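PDB 3UCX: short chain dehydrogenase from Mycobacterium smegmatis, which is probably an NAD(P)-dependent oxidoreductase of the short-chain dehydrogenase family, though its substrate is not established. Local coordinates for residues Ile69-Leu78 with Glu118-Leu127; Val188-Leu198 with Leu229-Ile239. All blocks are in the same frame, centred on the assembly; numbering follows the deposited sequence.

Contact 1 (Ile69-Leu78 with Glu118-Leu127); sequences ITDDAQVAHL and ELTVFGALRL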
loop_
_atom_site.group_PDB
_atom_site.type_symbol
_atom_site.label_atom_id
_atom_site.label_comp_id
_atom_site.label_asym_id
_atom_site.label_seq_id
_atom_site.Cartn_x
_atom_site.Cartn_y
_atom_site.Cartn_z
ATOM N N ILE A 69 -30.224 5.817 -8.477
ATOM C CA ILE A 69 -29.718 5.477 -7.140
ATOM C C ILE A 69 -29.234 6.731 -6.398
ATOM O O ILE A 69 -28.859 6.645 -5.221
ATOM C CB ILE A 69 -28.613 4.387 -7.157
ATOM C CG1 ILE A 69 -27.362 4.851 -7.931
ATOM C CG2 ILE A 69 -29.162 3.081 -7.727
ATOM C CD1 ILE A 69 -26.163 3.910 -7.804
ATOM N N THR A 70 -29.260 7.887 -7.073
ATOM C CA THR A 70 -29.031 9.164 -6.398
ATOM C C THR A 70 -30.286 9.703 -5.701
ATOM O O THR A 70 -30.209 10.733 -5.036
ATOM C CB THR A 70 -28.453 10.267 -7.333
ATOM O OG1 THR A 70 -29.466 10.739 -8.232
ATOM C CG2 THR A 70 -27.248 9.757 -8.113
ATOM N N ASP A 71 -31.417 9.012 -5.816
ATOM C CA ASP A 71 -32.674 9.496 -5.233
ATOM C C ASP A 71 -33.192 8.585 -4.116
ATOM O O ASP A 71 -33.440 7.407 -4.354
ATOM C CB ASP A 71 -33.753 9.603 -6.310
ATOM C CG ASP A 71 -35.061 10.110 -5.742
ATOM O OD1 ASP A 71 -35.184 11.335 -5.568
ATOM O OD2 ASP A 71 -35.940 9.297 -5.422
ATOM N N ASP A 72 -33.406 9.146 -2.925
ATOM C CA ASP A 72 -33.850 8.370 -1.768
ATOM C C ASP A 72 -35.129 7.594 -2.042
ATOM O O ASP A 72 -35.191 6.405 -1.753
ATOM C CB ASP A 72 -34.084 9.271 -0.546
ATOM C CG ASP A 72 -32.799 9.742 0.106
ATOM O OD1 ASP A 72 -31.770 9.036 0.049
ATOM O OD2 ASP A 72 -32.822 10.829 0.716
ATOM N N ALA A 73 -36.154 8.267 -2.588
ATOM C CA ALA A 73 -37.452 7.620 -2.831
ATOM C C ALA A 73 -37.309 6.460 -3.816
ATOM O O ALA A 73 -37.876 5.398 -3.622
ATOM C CB ALA A 73 -38.479 8.622 -3.349
ATOM N N GLN A 74 -36.541 6.657 -4.874
ATOM C CA GLN A 74 -36.350 5.599 -5.856
ATOM C C GLN A 74 -35.576 4.389 -5.310
ATOM O O GLN A 74 -35.911 3.266 -5.641
ATOM C CB GLN A 74 -35.687 6.143 -7.111
ATOM C CG GLN A 74 -36.577 7.119 -7.845
ATOM C CD GLN A 74 -36.141 7.370 -9.254
ATOM O OE1 GLN A 74 -35.660 6.471 -9.943
ATOM N NE2 GLN A 74 -36.301 8.619 -9.700
ATOM N N VAL A 75 -34.565 4.610 -4.468
ATOM C CA VAL A 75 -33.909 3.467 -3.822
ATOM C C VAL A 75 -34.863 2.782 -2.850
ATOM O O VAL A 75 -34.865 1.556 -2.755
ATOM C CB VAL A 75 -32.562 3.844 -3.131
ATOM C CG1 VAL A 75 -32.038 2.686 -2.298
ATOM C CG2 VAL A 75 -31.535 4.235 -4.179
ATOM N N ALA A 76 -35.705 3.554 -2.147
ATOM C CA ALA A 76 -36.681 2.955 -1.245
ATOM C C ALA A 76 -37.649 2.081 -2.016
ATOM O O ALA A 76 -38.001 0.982 -1.571
ATOM C CB ALA A 76 -37.434 4.024 -0.442
ATOM N N HIS A 77 -38.073 2.562 -3.179
ATOM C CA HIS A 77 -38.947 1.784 -4.056
ATOM C C HIS A 77 -38.280 0.505 -4.529
ATOM O O HIS A 77 -38.896 -0.558 -4.491
ATOM C CB HIS A 77 -39.418 2.640 -5.241
ATOM C CG HIS A 77 -40.254 1.891 -6.255
ATOM N ND1 HIS A 77 -41.514 1.479 -5.997
ATOM C CD2 HIS A 77 -39.977 1.507 -7.572
ATOM C CE1 HIS A 77 -42.014 0.852 -7.077
ATOM N NE2 HIS A 77 -41.077 0.868 -8.042
ATOM N N LEU A 78 -37.030 0.582 -4.977
ATOM C CA LEU A 78 -36.274 -0.639 -5.354
ATOM C C LEU A 78 -36.230 -1.687 -4.232
ATOM O O LEU A 78 -36.450 -2.863 -4.468
ATOM C CB LEU A 78 -34.843 -0.275 -5.764
ATOM C CG LEU A 78 -33.853 -1.406 -6.035
ATOM C CD1 LEU A 78 -34.276 -2.209 -7.264
ATOM C CD2 LEU A 78 -32.436 -0.839 -6.197
ATOM N N GLU A 118 -21.596 11.753 -6.380
ATOM C CA GLU A 118 -23.002 11.444 -6.129
ATOM C C GLU A 118 -23.418 10.062 -6.602
ATOM O O GLU A 118 -24.116 9.343 -5.874
ATOM C CB GLU A 118 -23.915 12.510 -6.726
ATOM C CG GLU A 118 -25.264 12.567 -6.077
ATOM C CD GLU A 118 -25.252 12.989 -4.607
ATOM O OE1 GLU A 118 -24.432 13.819 -4.157
ATOM O OE2 GLU A 118 -26.123 12.486 -3.873
ATOM N N LEU A 119 -22.988 9.682 -7.805
ATOM C CA LEU A 119 -23.358 8.413 -8.378
ATOM C C LEU A 119 -22.495 7.277 -7.820
ATOM O O LEU A 119 -23.013 6.303 -7.298
ATOM C CB LEU A 119 -23.244 8.465 -9.901
ATOM C CG LEU A 119 -23.757 7.220 -10.635
ATOM C CD1 LEU A 119 -25.191 6.902 -10.231
ATOM C CD2 LEU A 119 -23.626 7.421 -12.148
ATOM N N THR A 120 -21.181 7.437 -7.915
ATOM C CA THR A 120 -20.211 6.387 -7.594
ATOM C C THR A 120 -20.102 6.091 -6.087
ATOM O O THR A 120 -19.895 4.938 -5.676
ATOM C CB THR A 120 -18.830 6.797 -8.124
ATOM O OG1 THR A 120 -18.880 6.804 -9.552
ATOM C CG2 THR A 120 -17.698 5.859 -7.638
ATOM N N VAL A 121 -20.220 7.129 -5.280
ATOM C CA VAL A 121 -20.029 6.985 -3.839
ATOM C C VAL A 121 -21.390 6.967 -3.124
ATOM O O VAL A 121 -21.774 5.965 -2.501
ATOM C CB VAL A 121 -19.132 8.092 -3.267
ATOM C CG1 VAL A 121 -18.924 7.877 -1.772
ATOM C CG2 VAL A 121 -17.782 8.149 -4.005
ATOM N N PHE A 122 -22.111 8.069 -3.197
ATOM C CA PHE A 122 -23.351 8.180 -2.424
ATOM C C PHE A 122 -24.445 7.266 -2.915
ATOM O O PHE A 122 -25.216 6.742 -2.110
ATOM C CB PHE A 122 -23.815 9.625 -2.298
ATOM C CG PHE A 122 -22.832 10.508 -1.580
ATOM C CD1 PHE A 122 -22.210 10.095 -0.411
ATOM C CD2 PHE A 122 -22.515 11.762 -2.073
ATOM C CE1 PHE A 122 -21.281 10.914 0.240
ATOM C CE2 PHE A 122 -21.605 12.590 -1.423
ATOM C CZ PHE A 122 -20.986 12.176 -0.265
ATOM N N GLY A 123 -24.502 7.052 -4.231
ATOM C CA GLY A 123 -25.420 6.077 -4.812
ATOM C C GLY A 123 -25.195 4.667 -4.295
ATOM O O GLY A 123 -26.146 3.986 -3.885
ATOM N N ALA A 124 -23.942 4.229 -4.312
ATOM C CA ALA A 124 -23.578 2.923 -3.787
ATOM C C ALA A 124 -23.917 2.836 -2.301
ATOM O O ALA A 124 -24.460 1.813 -1.848
ATOM C CB ALA A 124 -22.078 2.622 -4.019
ATOM N N LEU A 125 -23.641 3.903 -1.546
ATOM C CA LEU A 125 -23.940 3.892 -0.090
ATOM C C LEU A 125 -25.456 3.767 0.127
ATOM O O LEU A 125 -25.922 2.969 0.950
ATOM C CB LEU A 125 -23.449 5.161 0.585
ATOM C CG LEU A 125 -23.594 5.249 2.114
ATOM C CD1 LEU A 125 -22.999 4.023 2.802
ATOM C CD2 LEU A 125 -22.984 6.546 2.642
ATOM N N ARG A 126 -26.223 4.559 -0.614
ATOM C CA ARG A 126 -27.688 4.515 -0.520
ATOM C C ARG A 126 -28.223 3.106 -0.756
ATOM O O ARG A 126 -29.072 2.622 0.003
ATOM C CB ARG A 126 -28.307 5.501 -1.517
ATOM C CG ARG A 126 -29.559 6.174 -1.028
ATOM C CD ARG A 126 -30.140 7.164 -2.050
ATOM N NE ARG A 126 -29.860 8.555 -1.682
ATOM C CZ ARG A 126 -28.908 9.316 -2.204
ATOM N NH1 ARG A 126 -28.111 8.858 -3.150
ATOM N NH2 ARG A 126 -28.763 10.569 -1.785
ATOM N N LEU A 127 -27.713 2.438 -1.780
ATOM C CA LEU A 127 -28.072 1.040 -2.059
ATOM C C LEU A 127 -27.743 0.095 -0.933
ATOM O O LEU A 127 -28.564 -0.728 -0.545
ATOM C CB LEU A 127 -27.348 0.508 -3.301
ATOM C CG LEU A 127 -28.148 0.406 -4.573
ATOM C CD1 LEU A 127 -29.402 -0.452 -4.367
ATOM C CD2 LEU A 127 -28.491 1.843 -4.908
HETATM O O HOH W 1 -28.683 12.320 -3.811
#
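R126, on helix 110-130 of the Rossmann fold, reaches across to the turn that leads from strand 62-66 into helix 72-85. Its guanidinium is held from several sides. NE bonds to D72 OD1 at 2.6 Å in a salt bridge. The oxygen lies in the guanidinium plane, but the nitrogen stands above the carboxylate plane, and the two planes are 55° apart. NH1 donates to I69 O at 3.1 Å, in the carbonyl plane and on a lone pair. T70 O sits over one face of the group. A turn about the CG-CD bond (chi3 -104°) swings the guanidinium back along its own helix toward E118. That pair is long, 3.9 Å from R126 NH2 to E118 OE2. A water joins the segments by donating to T70 O and to E118 OE2. E118 also forms a salt bridge with R114 of the second subunit, and F110 of that subunit makes a cation-pi contact with R126.

The turn lies close to the helix at G123, whose CA gives a CH...O contact to I69 O at 3.5 Å. I69 CG1 meets L119 CD1 at 3.8 Å. Further along, V75 CG2 packs on R126 CD, and L78 CD2 meets L127 CD1 at 3.6 Å. D71 caps helix 72-85 by accepting from Q74 N. The D72 salt bridge, with a weaker share from E118, probably offsets the charge of R126. The chemistry implies that one buried arginine ties the turn to helix 110-130 while facing a subunit interface.

Contact 2 (Val188-Leu198 with Leu229-Ile239); sequences VLPGYIWGGTL and LPTEDEVASAI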
loop_
_atom_site.group_PDB
_atom_site.type_symbol
_atom_site.label_atom_id
_atom_site.label_comp_id
_atom_site.label_asym_id
_atom_site.label_seq_id
_atom_site.Cartn_x
_atom_site.Cartn_y
_atom_site.Cartn_z
ATOM N N VAL A 188 -13.863 -5.229 -6.300
ATOM C CA VAL A 188 -13.163 -5.815 -7.447
ATOM C C VAL A 188 -12.707 -4.636 -8.342
ATOM O O VAL A 188 -13.500 -3.725 -8.648
ATOM C CB VAL A 188 -14.023 -6.832 -8.210
ATOM C CG1 VAL A 188 -13.353 -7.270 -9.527
ATOM C CG2 VAL A 188 -14.370 -8.051 -7.331
ATOM N N LEU A 189 -11.417 -4.623 -8.674
ATOM C CA LEU A 189 -10.765 -3.490 -9.352
ATOM C C LEU A 189 -10.271 -3.913 -10.731
ATOM O O LEU A 189 -9.148 -4.372 -10.881
ATOM C CB LEU A 189 -9.574 -2.980 -8.548
ATOM C CG LEU A 189 -9.883 -2.118 -7.317
ATOM C CD1 LEU A 189 -10.802 -2.873 -6.353
ATOM C CD2 LEU A 189 -8.569 -1.708 -6.645
ATOM N N PRO A 190 -11.118 -3.767 -11.738
ATOM C CA PRO A 190 -10.661 -4.068 -13.094
ATOM C C PRO A 190 -10.007 -2.864 -13.760
ATOM O O PRO A 190 -10.319 -1.700 -13.414
ATOM C CB PRO A 190 -11.963 -4.410 -13.810
ATOM C CG PRO A 190 -12.973 -3.529 -13.142
ATOM C CD PRO A 190 -12.549 -3.425 -11.694
ATOM N N GLY A 191 -9.119 -3.131 -14.714
ATOM C CA GLY A 191 -8.710 -2.103 -15.658
ATOM C C GLY A 191 -9.683 -2.110 -16.828
ATOM O O GLY A 191 -10.895 -2.194 -16.635
ATOM N N TYR A 192 -9.147 -2.036 -18.050
ATOM C CA TYR A 192 -9.954 -2.210 -19.245
ATOM C C TYR A 192 -10.569 -3.585 -19.217
ATOM O O TYR A 192 -9.946 -4.547 -18.753
ATOM C CB TYR A 192 -9.092 -2.116 -20.494
ATOM C CG TYR A 192 -8.730 -0.733 -20.901
ATOM C CD1 TYR A 192 -9.698 0.141 -21.388
ATOM C CD2 TYR A 192 -7.423 -0.302 -20.849
ATOM C CE1 TYR A 192 -9.364 1.424 -21.798
ATOM C CE2 TYR A 192 -7.077 0.977 -21.242
ATOM C CZ TYR A 192 -8.048 1.831 -21.721
ATOM O OH TYR A 192 -7.680 3.096 -22.131
ATOM N N ILE A 193 -11.782 -3.694 -19.730
ATOM C CA ILE A 193 -12.473 -4.955 -19.742
ATOM C C ILE A 193 -12.884 -5.291 -21.174
ATOM O O ILE A 193 -13.728 -4.618 -21.744
ATOM C CB ILE A 193 -13.714 -4.960 -18.839
ATOM C CG1 ILE A 193 -13.386 -4.486 -17.412
ATOM C CG2 ILE A 193 -14.286 -6.371 -18.779
ATOM C CD1 ILE A 193 -14.605 -4.431 -16.489
ATOM N N TRP A 194 -12.305 -6.359 -21.711
ATOM C CA TRP A 194 -12.503 -6.705 -23.109
ATOM C C TRP A 194 -13.803 -7.386 -23.335
ATOM O O TRP A 194 -14.164 -8.332 -22.639
ATOM C CB TRP A 194 -11.349 -7.567 -23.623
ATOM C CG TRP A 194 -11.418 -7.854 -25.101
ATOM C CD1 TRP A 194 -11.583 -9.086 -25.719
ATOM C CD2 TRP A 194 -11.294 -6.884 -26.195
ATOM N NE1 TRP A 194 -11.597 -8.955 -27.095
ATOM C CE2 TRP A 194 -11.403 -7.653 -27.442
ATOM C CE3 TRP A 194 -11.109 -5.510 -26.263
ATOM C CZ2 TRP A 194 -11.352 -7.042 -28.690
ATOM C CZ3 TRP A 194 -11.044 -4.906 -27.530
ATOM C CH2 TRP A 194 -11.160 -5.657 -28.710
ATOM N N GLY A 195 -14.495 -6.906 -24.364
ATOM C CA GLY A 195 -15.737 -7.466 -24.833
ATOM C C GLY A 195 -16.236 -6.615 -25.987
ATOM O O GLY A 195 -15.498 -5.771 -26.516
ATOM N N GLY A 196 -17.492 -6.822 -26.367
ATOM C CA GLY A 196 -18.069 -6.134 -27.535
ATOM C C GLY A 196 -18.048 -4.632 -27.372
ATOM O O GLY A 196 -17.695 -3.917 -28.301
ATOM N N THR A 197 -18.377 -4.145 -26.173
ATOM C CA THR A 197 -18.404 -2.702 -25.924
ATOM C C THR A 197 -17.032 -2.029 -26.045
ATOM O O THR A 197 -16.895 -0.982 -26.692
ATOM C CB THR A 197 -18.980 -2.391 -24.533
ATOM O OG1 THR A 197 -20.310 -2.912 -24.435
ATOM C CG2 THR A 197 -19.003 -0.890 -24.269
ATOM N N LEU A 198 -16.017 -2.602 -25.403
ATOM C CA LEU A 198 -14.675 -2.037 -25.488
ATOM C C LEU A 198 -14.106 -2.152 -26.908
ATOM O O LEU A 198 -13.397 -1.268 -27.356
ATOM C CB LEU A 198 -13.723 -2.702 -24.496
ATOM C CG LEU A 198 -12.339 -2.046 -24.423
ATOM C CD1 LEU A 198 -12.428 -0.568 -24.016
ATOM C CD2 LEU A 198 -11.417 -2.814 -23.481
ATOM N N LEU A 229 -5.818 -8.115 -22.084
ATOM C CA LEU A 229 -6.756 -7.438 -21.200
ATOM C C LEU A 229 -7.677 -8.500 -20.600
ATOM O O LEU A 229 -8.026 -9.484 -21.276
ATOM C CB LEU A 229 -7.578 -6.425 -22.005
ATOM C CG LEU A 229 -6.828 -5.252 -22.633
ATOM C CD1 LEU A 229 -7.821 -4.341 -23.345
ATOM C CD2 LEU A 229 -6.052 -4.459 -21.572
ATOM N N PRO A 230 -8.097 -8.314 -19.328
ATOM C CA PRO A 230 -9.106 -9.207 -18.808
ATOM C C PRO A 230 -10.421 -9.046 -19.559
ATOM O O PRO A 230 -10.726 -7.960 -20.052
ATOM C CB PRO A 230 -9.245 -8.779 -17.335
ATOM C CG PRO A 230 -8.859 -7.373 -17.335
ATOM C CD PRO A 230 -7.782 -7.229 -18.393
ATOM N N THR A 231 -11.153 -10.146 -19.675
ATOM C CA THR A 231 -12.443 -10.177 -20.355
ATOM C C THR A 231 -13.575 -9.905 -19.372
ATOM O O THR A 231 -13.375 -9.987 -18.161
ATOM C CB THR A 231 -12.718 -11.541 -20.962
ATOM O OG1 THR A 231 -12.865 -12.507 -19.910
ATOM C CG2 THR A 231 -11.581 -11.964 -21.960
ATOM N N GLU A 232 -14.750 -9.594 -19.909
ATOM C CA GLU A 232 -15.932 -9.404 -19.084
ATOM C C GLU A 232 -16.160 -10.634 -18.216
ATOM O O GLU A 232 -16.442 -10.503 -17.011
ATOM C CB GLU A 232 -17.154 -9.100 -19.951
ATOM C CG GLU A 232 -17.078 -7.732 -20.606
ATOM C CD GLU A 232 -18.299 -7.398 -21.440
ATOM O OE1 GLU A 232 -19.380 -8.012 -21.229
ATOM O OE2 GLU A 232 -18.179 -6.484 -22.283
ATOM N N ASP A 233 -16.019 -11.827 -18.804
ATOM C CA ASP A 233 -16.165 -13.041 -18.007
ATOM C C ASP A 233 -15.130 -13.129 -16.877
ATOM O O ASP A 233 -15.447 -13.591 -15.794
ATOM C CB ASP A 233 -16.133 -14.316 -18.861
ATOM C CG ASP A 233 -17.512 -14.687 -19.416
ATOM O OD1 ASP A 233 -18.539 -14.628 -18.693
ATOM O OD2 ASP A 233 -17.575 -15.063 -20.593
ATOM N N GLU A 234 -13.892 -12.723 -17.130
ATOM C CA GLU A 234 -12.849 -12.857 -16.100
ATOM C C GLU A 234 -13.113 -11.921 -14.930
ATOM O O GLU A 234 -12.858 -12.267 -13.772
ATOM C CB GLU A 234 -11.438 -12.631 -16.693
ATOM C CG GLU A 234 -10.946 -13.849 -17.485
ATOM C CD GLU A 234 -9.695 -13.605 -18.328
ATOM O OE1 GLU A 234 -9.482 -12.468 -18.777
ATOM O OE2 GLU A 234 -8.931 -14.562 -18.538
ATOM N N VAL A 235 -13.623 -10.734 -15.225
ATOM C CA VAL A 235 -13.933 -9.784 -14.157
ATOM C C VAL A 235 -15.177 -10.287 -13.412
ATOM O O VAL A 235 -15.225 -10.288 -12.158
ATOM C CB VAL A 235 -14.128 -8.358 -14.698
ATOM C CG1 VAL A 235 -14.562 -7.395 -13.565
ATOM C CG2 VAL A 235 -12.851 -7.896 -15.404
ATOM N N ALA A 236 -16.178 -10.745 -14.169
ATOM C CA ALA A 236 -17.358 -11.363 -13.580
ATOM C C ALA A 236 -17.028 -12.532 -12.646
ATOM O O ALA A 236 -17.636 -12.679 -11.558
ATOM C CB ALA A 236 -18.329 -11.812 -14.680
ATOM N N SER A 237 -16.107 -13.399 -13.064
ATOM C CA SER A 237 -15.695 -14.514 -12.202
ATOM C C SER A 237 -15.183 -14.052 -10.822
ATOM O O SER A 237 -15.479 -14.675 -9.798
ATOM C CB SER A 237 -14.606 -15.344 -12.873
ATOM O OG SER A 237 -15.120 -16.051 -14.004
ATOM N N ALA A 238 -14.374 -13.004 -10.814
ATOM C CA ALA A 238 -13.854 -12.421 -9.563
ATOM C C ALA A 238 -14.998 -11.904 -8.675
ATOM O O ALA A 238 -14.990 -12.105 -7.464
ATOM C CB ALA A 238 -12.891 -11.284 -9.870
ATOM N N ILE A 239 -15.969 -11.241 -9.292
ATOM C CA ILE A 239 -17.123 -10.689 -8.569
ATOM C C ILE A 239 -17.976 -11.822 -8.000
ATOM O O ILE A 239 -18.392 -11.789 -6.841
ATOM C CB ILE A 239 -17.966 -9.779 -9.481
ATOM C CG1 ILE A 239 -17.176 -8.528 -9.843
ATOM C CG2 ILE A 239 -19.296 -9.408 -8.833
ATOM C CD1 ILE A 239 -17.753 -7.765 -11.018
HETATM O O HOH W 2 -16.250 -4.547 -23.080
HETATM O O HOH W 3 -19.802 -5.617 -24.165
#
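This is a strand-to-helix contact that continues into a short backbone bridge, at the C-terminal end of strand 184-190. Strand residues 188-190 and helix residues 232-239 run nearly antiparallel, at 166°. V188 CG2 meets I239 CG1 at 3.8 Å, and P190 CB rests on V235 CG2 at 3.9 Å. I193 continues this apolar seam. Its CG2, anti to the backbone N, lies 3.6 Å from E232 CG, beside the first turn of the helix.

Beyond the strand, W194 and T231 form a single bridge. W194 N donates to P230 O at 2.8 Å in a nearly straight bond (177°). E232 N returns a bond to W194 O at 3.1 Å. T231 and E234 make a capping box at the helix start. L229 CD1 touches both Y192 CB and L198 CD2.

E232 OE2 accepts from two waters. One also bonds I193 O and L198 N, the other T197 N. The second oxygen, OE1, bonds T26 of helix 23-33. The W194 indole NE1 bonds a pentaethylene glycol, probably from the crystallisation liquor. The P190-G191 pair after this strand matches the PG motif of short-chain dehydrogenases, where the following segment usually borders the cofactor and substrate pocket.

Contacts 1 and 2 lie on opposite sides of the chain's centre, about 24 Å apart between centres, and do not touch. They share no helix or strand. Both are partly buried. Contact 1 joins the turn after edge strand 62-66 to a helix, contact 2 the end of inner strand 184-190 and the loop after it. Contact 1 combines apolar packing with a D72-R126 salt bridge across the segments and a long R126-E118 pair within one of them. Contact 2 relies on apolar side chains and backbone bonds, with water at its carboxylate. Their outer sides meet different neighbours: the second subunit at E118-L127, the third at L229-I239. So each lies beside a different neighbour in the assembly.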